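Local coordinates for putative uncharacterized protein (Toxoplasma gondii, PDB 4FBD) that is of unknown function but belongs to the DUF3228 family of conserved hypothetical proteins and assembles from two copies of its chain, at residues F149-L154 / K187-K192; G104-T109 / R133-S138. All coordinates share one frame; numbering follows the deposited sequence.

Interaction 1. Residues F149-L154 / K187-K192; sequences FLDLIL and KAQNEK
Phe149 and Asp151 each exchange a pair of backbone hydrogen bonds with the strand that runs the other way beside them. Asp151 N reaches Lys187 O at 2.8 Å and its carbonyl takes Lys187 N in return; Phe149 N gives to Gln189 O at 2.9 Å, while Gln189 N answers to Phe149 O. Between these two hydrogen-bonded pairs sits the non-hydrogen-bonded pair Leu150 and Ala188, where the alpha carbons close to 4.6 Å and CD2 of Leu150 packs on the methyl of Ala188. On the face that carries Phe149, Asp151 and Gln189, a water donates both to Asp151 OD2 (2.8 Å) and to Gln189 OE1, linking a carboxylate and an amide whose planes stand 73° apart. His92 holds the other carboxylate oxygen, OD1, from strand 90-96.

The pairing is antiparallel beta sheet: strands 149-156 and 181-189 are neighbours in a mixed five-stranded sheet, with 90-96 on the far side of 149-156. Past Gln189 the chain leaves the strand, and the amide of Gln189 ties down that exit, its NE2 bonding in its own plane to Glu191 O at 2.8 Å and also to Tyr193 O. With CG anti to its carbonyl carbon (chi1 -52°), the Phe149 ring leans over the departing loop. Asn190 O lies at the ring's edge, whereas CG of Lys192 covers one face near the rim, a CH-pi contact 4.1 Å from the centroid. The lysine chain crosses the ring at about a right angle and bends to bring NZ within 3.7 Å of Phe149 CE1.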
loop_
_atom_site.group_PDB
_atom_site.type_symbol
_atom_site.label_atom_id
_atom_site.label_comp_id
_atom_site.label_asym_id
_atom_site.label_seq_id
_atom_site.Cartn_x
_atom_site.Cartn_y
_atom_site.Cartn_z
ATOM N N PHE A 149 -15.664 -17.068 -14.462
ATOM C CA PHE A 149 -16.172 -16.159 -15.483
ATOM C C PHE A 149 -15.133 -15.362 -16.228
ATOM O O PHE A 149 -13.976 -15.327 -15.858
ATOM C CB PHE A 149 -17.075 -15.108 -14.822
ATOM C CG PHE A 149 -18.149 -15.680 -13.957
ATOM C CD1 PHE A 149 -19.271 -16.269 -14.521
ATOM C CD2 PHE A 149 -18.063 -15.587 -12.568
ATOM C CE1 PHE A 149 -20.277 -16.800 -13.707
ATOM C CE2 PHE A 149 -19.060 -16.116 -11.751
ATOM C CZ PHE A 149 -20.162 -16.718 -12.314
ATOM N N LEU A 150 -15.592 -14.730 -17.307
ATOM C CA LEU A 150 -14.815 -13.786 -18.072
ATOM C C LEU A 150 -15.581 -12.464 -18.024
ATOM O O LEU A 150 -16.782 -12.429 -18.326
ATOM C CB LEU A 150 -14.660 -14.228 -19.528
ATOM C CG LEU A 150 -13.957 -15.566 -19.727
ATOM C CD1 LEU A 150 -14.004 -15.967 -21.172
ATOM C CD2 LEU A 150 -12.517 -15.504 -19.177
ATOM N N ASP A 151 -14.907 -11.400 -17.595
ATOM C CA ASP A 151 -15.482 -10.078 -17.583
ATOM C C ASP A 151 -15.029 -9.570 -18.937
ATOM O O ASP A 151 -13.819 -9.426 -19.176
ATOM C CB ASP A 151 -14.901 -9.247 -16.444
ATOM C CG ASP A 151 -15.647 -7.929 -16.206
ATOM O OD1 ASP A 151 -16.615 -7.627 -16.939
ATOM O OD2 ASP A 151 -15.260 -7.196 -15.243
ATOM N N LEU A 152 -15.977 -9.385 -19.851
ATOM C CA LEU A 152 -15.665 -8.891 -21.185
ATOM C C LEU A 152 -15.865 -7.396 -21.169
ATOM O O LEU A 152 -16.974 -6.911 -20.878
ATOM C CB LEU A 152 -16.566 -9.516 -22.223
ATOM C CG LEU A 152 -16.543 -11.041 -22.334
ATOM C CD1 LEU A 152 -17.576 -11.509 -23.409
ATOM C CD2 LEU A 152 -15.134 -11.526 -22.619
ATOM N N ILE A 153 -14.803 -6.652 -21.456
ATOM C CA ILE A 153 -14.913 -5.198 -21.433
ATOM C C ILE A 153 -15.109 -4.739 -22.848
ATOM O O ILE A 153 -14.335 -5.116 -23.725
ATOM C CB ILE A 153 -13.667 -4.525 -20.869
ATOM C CG1 ILE A 153 -13.230 -5.191 -19.559
ATOM C CG2 ILE A 153 -13.938 -3.034 -20.663
ATOM C CD1 ILE A 153 -14.282 -5.134 -18.486
ATOM N N LEU A 154 -16.138 -3.924 -23.066
ATOM C CA LEU A 154 -16.475 -3.422 -24.392
ATOM C C LEU A 154 -16.236 -1.926 -24.555
ATOM O O LEU A 154 -16.347 -1.165 -23.609
ATOM C CB LEU A 154 -17.957 -3.685 -24.671
ATOM C CG LEU A 154 -18.405 -5.147 -24.560
ATOM C CD1 LEU A 154 -19.883 -5.276 -24.822
ATOM C CD2 LEU A 154 -17.624 -6.055 -25.496
ATOM N N LYS A 187 -11.081 -10.434 -18.831
ATOM C CA LYS A 187 -10.541 -10.700 -17.516
ATOM C C LYS A 187 -11.131 -11.944 -16.917
ATOM O O LYS A 187 -12.326 -11.981 -16.659
ATOM C CB LYS A 187 -10.906 -9.532 -16.616
ATOM C CG LYS A 187 -9.912 -8.429 -16.542
ATOM C CD LYS A 187 -8.885 -8.732 -15.457
ATOM C CE LYS A 187 -9.541 -8.781 -14.054
ATOM N NZ LYS A 187 -8.523 -8.871 -12.966
ATOM N N ALA A 188 -10.299 -12.946 -16.673
ATOM C CA ALA A 188 -10.748 -14.166 -16.019
ATOM C C ALA A 188 -10.806 -13.874 -14.537
ATOM O O ALA A 188 -9.819 -13.386 -13.952
ATOM C CB ALA A 188 -9.812 -15.318 -16.283
ATOM N N GLN A 189 -11.958 -14.158 -13.930
ATOM C CA GLN A 189 -12.137 -13.932 -12.518
ATOM C C GLN A 189 -13.291 -14.790 -12.002
ATOM O O GLN A 189 -14.077 -15.325 -12.779
ATOM C CB GLN A 189 -12.369 -12.447 -12.246
ATOM C CG GLN A 189 -13.602 -11.849 -12.935
ATOM C CD GLN A 189 -13.741 -10.381 -12.678
ATOM O OE1 GLN A 189 -12.876 -9.610 -13.072
ATOM N NE2 GLN A 189 -14.854 -9.964 -12.027
ATOM N N ASN A 190 -13.359 -14.960 -10.690
ATOM C CA ASN A 190 -14.382 -15.795 -10.084
ATOM C C ASN A 190 -15.516 -14.983 -9.553
ATOM O O ASN A 190 -16.510 -15.526 -9.179
ATOM C CB ASN A 190 -13.761 -16.649 -8.970
ATOM C CG ASN A 190 -12.775 -17.666 -9.528
ATOM O OD1 ASN A 190 -13.110 -18.421 -10.433
ATOM N ND2 ASN A 190 -11.569 -17.704 -8.982
ATOM N N GLU A 191 -15.370 -13.667 -9.531
ATOM C CA GLU A 191 -16.419 -12.815 -9.040
ATOM C C GLU A 191 -17.227 -12.212 -10.210
ATOM O O GLU A 191 -16.674 -11.916 -11.282
ATOM C CB GLU A 191 -15.833 -11.688 -8.195
ATOM C CG GLU A 191 -14.976 -12.141 -7.000
ATOM C CD GLU A 191 -13.546 -12.479 -7.360
ATOM O OE1 GLU A 191 -13.084 -12.157 -8.478
ATOM O OE2 GLU A 191 -12.870 -13.044 -6.502
ATOM N N LYS A 192 -18.524 -12.057 -9.977
ATOM C CA LYS A 192 -19.490 -11.467 -10.919
ATOM C C LYS A 192 -19.618 -9.953 -10.700
ATOM O O LYS A 192 -20.707 -9.423 -10.738
ATOM C CB LYS A 192 -20.876 -12.113 -10.725
ATOM C CG LYS A 192 -21.441 -13.039 -11.820
ATOM C CD LYS A 192 -22.201 -12.217 -12.905
ATOM C CE LYS A 192 -23.257 -13.038 -13.699
ATOM N NZ LYS A 192 -22.705 -14.178 -14.483
HETATM O O HOH W 1 -13.354 -7.021 -13.216
#

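Interaction 2. Residues G104-T109 / R133-S138; sequences GSLPIT and RWFPMS
Phe135 pushes its ring against Leu106, Pro107 and Ile108, and one side of that ring does most of the touching. Its CD2 lies 3.9 Å from Leu106 CB, and its CZ 4.0 Å from Ile108 CG1; Leu106 O sits in the ring plane, at the edge, 3.8 Å from CE2. Nearby, CD1 of Ile108 rides over one face of the Arg133 guanidinium, off centre, at 3.5 Å from Arg133 NH2, the two side chains arriving from opposite directions. Arg133 reaches that far because its chain is fully extended from CG to NE (chi2 178°, chi3 180°).

Further out, the guanidinium is held by polar partners: Arg133 NH2 bonds to Trp229 O, and NH1 to Ser118 OG of the second subunit, whose Leu242 also packs on Ile108. The Phe135 ring also meets that of Tyr139, and the Phe135 side chain rests on Ala233.

Ala233 belongs to the strand that separates the two segments. Strand 232-235 lies between 105-107 and 130-135 and bonds through its backbone to both; the alpha carbons of Leu106 and Phe135 are 7.7 Å apart: side-chain packing across an intervening strand, on one face of a mixed four-stranded beta sheet.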
loop_
_atom_site.group_PDB
_atom_site.type_symbol
_atom_site.label_atom_id
_atom_site.label_comp_id
_atom_site.label_asym_id
_atom_site.label_seq_id
_atom_site.Cartn_x
_atom_site.Cartn_y
_atom_site.Cartn_z
ATOM N N GLY A 104 -5.971 -13.762 -12.318
ATOM C CA GLY A 104 -4.741 -12.991 -12.078
ATOM C C GLY A 104 -4.364 -12.978 -10.626
ATOM O O GLY A 104 -3.360 -12.395 -10.258
ATOM N N SER A 105 -5.155 -13.642 -9.789
ATOM C CA SER A 105 -4.879 -13.668 -8.366
ATOM C C SER A 105 -5.457 -14.899 -7.657
ATOM O O SER A 105 -6.245 -15.643 -8.222
ATOM C CB SER A 105 -5.446 -12.407 -7.760
ATOM O OG SER A 105 -6.810 -12.347 -8.030
ATOM N N LEU A 106 -5.028 -15.104 -6.410
ATOM C CA LEU A 106 -5.452 -16.228 -5.584
ATOM C C LEU A 106 -5.879 -15.754 -4.200
ATOM O O LEU A 106 -5.446 -14.694 -3.742
ATOM C CB LEU A 106 -4.308 -17.240 -5.402
ATOM C CG LEU A 106 -3.873 -18.051 -6.622
ATOM C CD1 LEU A 106 -2.466 -18.563 -6.447
ATOM C CD2 LEU A 106 -4.847 -19.195 -6.903
ATOM N N PRO A 107 -6.721 -16.547 -3.535
ATOM C CA PRO A 107 -7.152 -16.235 -2.190
ATOM C C PRO A 107 -6.027 -16.490 -1.201
ATOM O O PRO A 107 -5.208 -17.398 -1.400
ATOM C CB PRO A 107 -8.321 -17.200 -1.917
ATOM C CG PRO A 107 -8.346 -18.189 -3.044
ATOM C CD PRO A 107 -7.497 -17.648 -4.160
ATOM N N ILE A 108 -5.971 -15.678 -0.164
ATOM C CA ILE A 108 -4.964 -15.861 0.861
ATOM C C ILE A 108 -5.630 -16.678 1.934
ATOM O O ILE A 108 -6.656 -16.260 2.435
ATOM C CB ILE A 108 -4.516 -14.512 1.429
ATOM C CG1 ILE A 108 -3.887 -13.667 0.318
ATOM C CG2 ILE A 108 -3.485 -14.721 2.508
ATOM C CD1 ILE A 108 -3.869 -12.187 0.627
ATOM N N THR A 109 -5.089 -17.848 2.254
ATOM C CA THR A 109 -5.651 -18.698 3.310
ATOM C C THR A 109 -4.635 -18.877 4.434
ATOM O O THR A 109 -3.492 -18.454 4.313
ATOM C CB THR A 109 -5.954 -20.072 2.798
ATOM O OG1 THR A 109 -4.724 -20.699 2.435
ATOM C CG2 THR A 109 -6.892 -20.021 1.566
ATOM N N ARG A 133 2.390 -7.072 -2.818
ATOM C CA ARG A 133 2.571 -8.458 -2.380
ATOM C C ARG A 133 1.993 -9.395 -3.408
ATOM O O ARG A 133 1.014 -9.070 -4.108
ATOM C CB ARG A 133 1.953 -8.715 -1.028
ATOM C CG ARG A 133 0.471 -8.612 -0.920
ATOM C CD ARG A 133 0.060 -8.947 0.479
ATOM N NE ARG A 133 -1.388 -8.861 0.665
ATOM C CZ ARG A 133 -2.013 -9.125 1.805
ATOM N NH1 ARG A 133 -1.346 -9.509 2.864
ATOM N NH2 ARG A 133 -3.334 -9.010 1.878
ATOM N N TRP A 134 2.564 -10.576 -3.480
ATOM C CA TRP A 134 2.129 -11.540 -4.459
ATOM C C TRP A 134 2.499 -12.967 -4.095
ATOM O O TRP A 134 3.344 -13.204 -3.252
ATOM C CB TRP A 134 2.793 -11.206 -5.792
ATOM C CG TRP A 134 4.290 -11.325 -5.706
ATOM C CD1 TRP A 134 5.014 -12.443 -5.921
ATOM C CD2 TRP A 134 5.236 -10.304 -5.345
ATOM N NE1 TRP A 134 6.351 -12.196 -5.732
ATOM C CE2 TRP A 134 6.517 -10.890 -5.381
ATOM C CE3 TRP A 134 5.126 -8.957 -5.015
ATOM C CZ2 TRP A 134 7.678 -10.183 -5.083
ATOM C CZ3 TRP A 134 6.298 -8.238 -4.729
ATOM C CH2 TRP A 134 7.545 -8.855 -4.761
ATOM N N PHE A 135 1.847 -13.906 -4.756
ATOM C CA PHE A 135 2.189 -15.328 -4.657
ATOM C C PHE A 135 3.078 -15.609 -5.852
ATOM O O PHE A 135 2.719 -15.309 -6.990
ATOM C CB PHE A 135 0.976 -16.246 -4.798
ATOM C CG PHE A 135 0.108 -16.292 -3.604
ATOM C CD1 PHE A 135 0.533 -16.899 -2.466
ATOM C CD2 PHE A 135 -1.172 -15.787 -3.643
ATOM C CE1 PHE A 135 -0.278 -16.966 -1.336
ATOM C CE2 PHE A 135 -1.986 -15.867 -2.545
ATOM C CZ PHE A 135 -1.540 -16.449 -1.380
ATOM N N PRO A 136 4.231 -16.203 -5.606
ATOM C CA PRO A 136 5.101 -16.545 -6.700
ATOM C C PRO A 136 4.608 -17.779 -7.428
ATOM O O PRO A 136 3.732 -18.492 -6.928
ATOM C CB PRO A 136 6.451 -16.793 -6.037
ATOM C CG PRO A 136 6.240 -16.765 -4.597
ATOM C CD PRO A 136 4.856 -16.348 -4.288
ATOM N N MET A 137 5.179 -18.028 -8.605
ATOM C CA MET A 137 4.768 -19.155 -9.437
ATOM C C MET A 137 5.059 -20.526 -8.842
ATOM O O MET A 137 4.339 -21.483 -9.142
ATOM C CB MET A 137 5.385 -19.039 -10.831
ATOM C CG MET A 137 4.819 -17.868 -11.623
ATOM S SD MET A 137 3.042 -18.018 -11.843
ATOM C CE MET A 137 2.966 -19.424 -12.948
ATOM N N SER A 138 6.077 -20.629 -7.986
ATOM C CA SER A 138 6.393 -21.909 -7.358
ATOM C C SER A 138 5.172 -22.439 -6.609
ATOM O O SER A 138 5.007 -23.658 -6.462
ATOM C CB SER A 138 7.608 -21.796 -6.428
ATOM O OG SER A 138 7.394 -20.810 -5.442
#

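The two interactions illustrate how strand neighbours and next-but-one strands are joined by different chemistry. In interaction 1, adjacent strands of the five-stranded sheet share backbone bonds directly, and the contact spans from buried residues to an exposed loop end; its centre is about 7 Å from that of the chain. Interaction 2 belongs to the separate four-stranded sheet, lies about 17 Å from the chain centre, and is nevertheless mostly buried, relying on apolar and guanidinium packing close to the second subunit. They share no strand, and their centres are about 18 Å apart. Interaction 2 closes on the first residues of helix 137-140, and the chain then continues to strand 149-156, where interaction 1 begins.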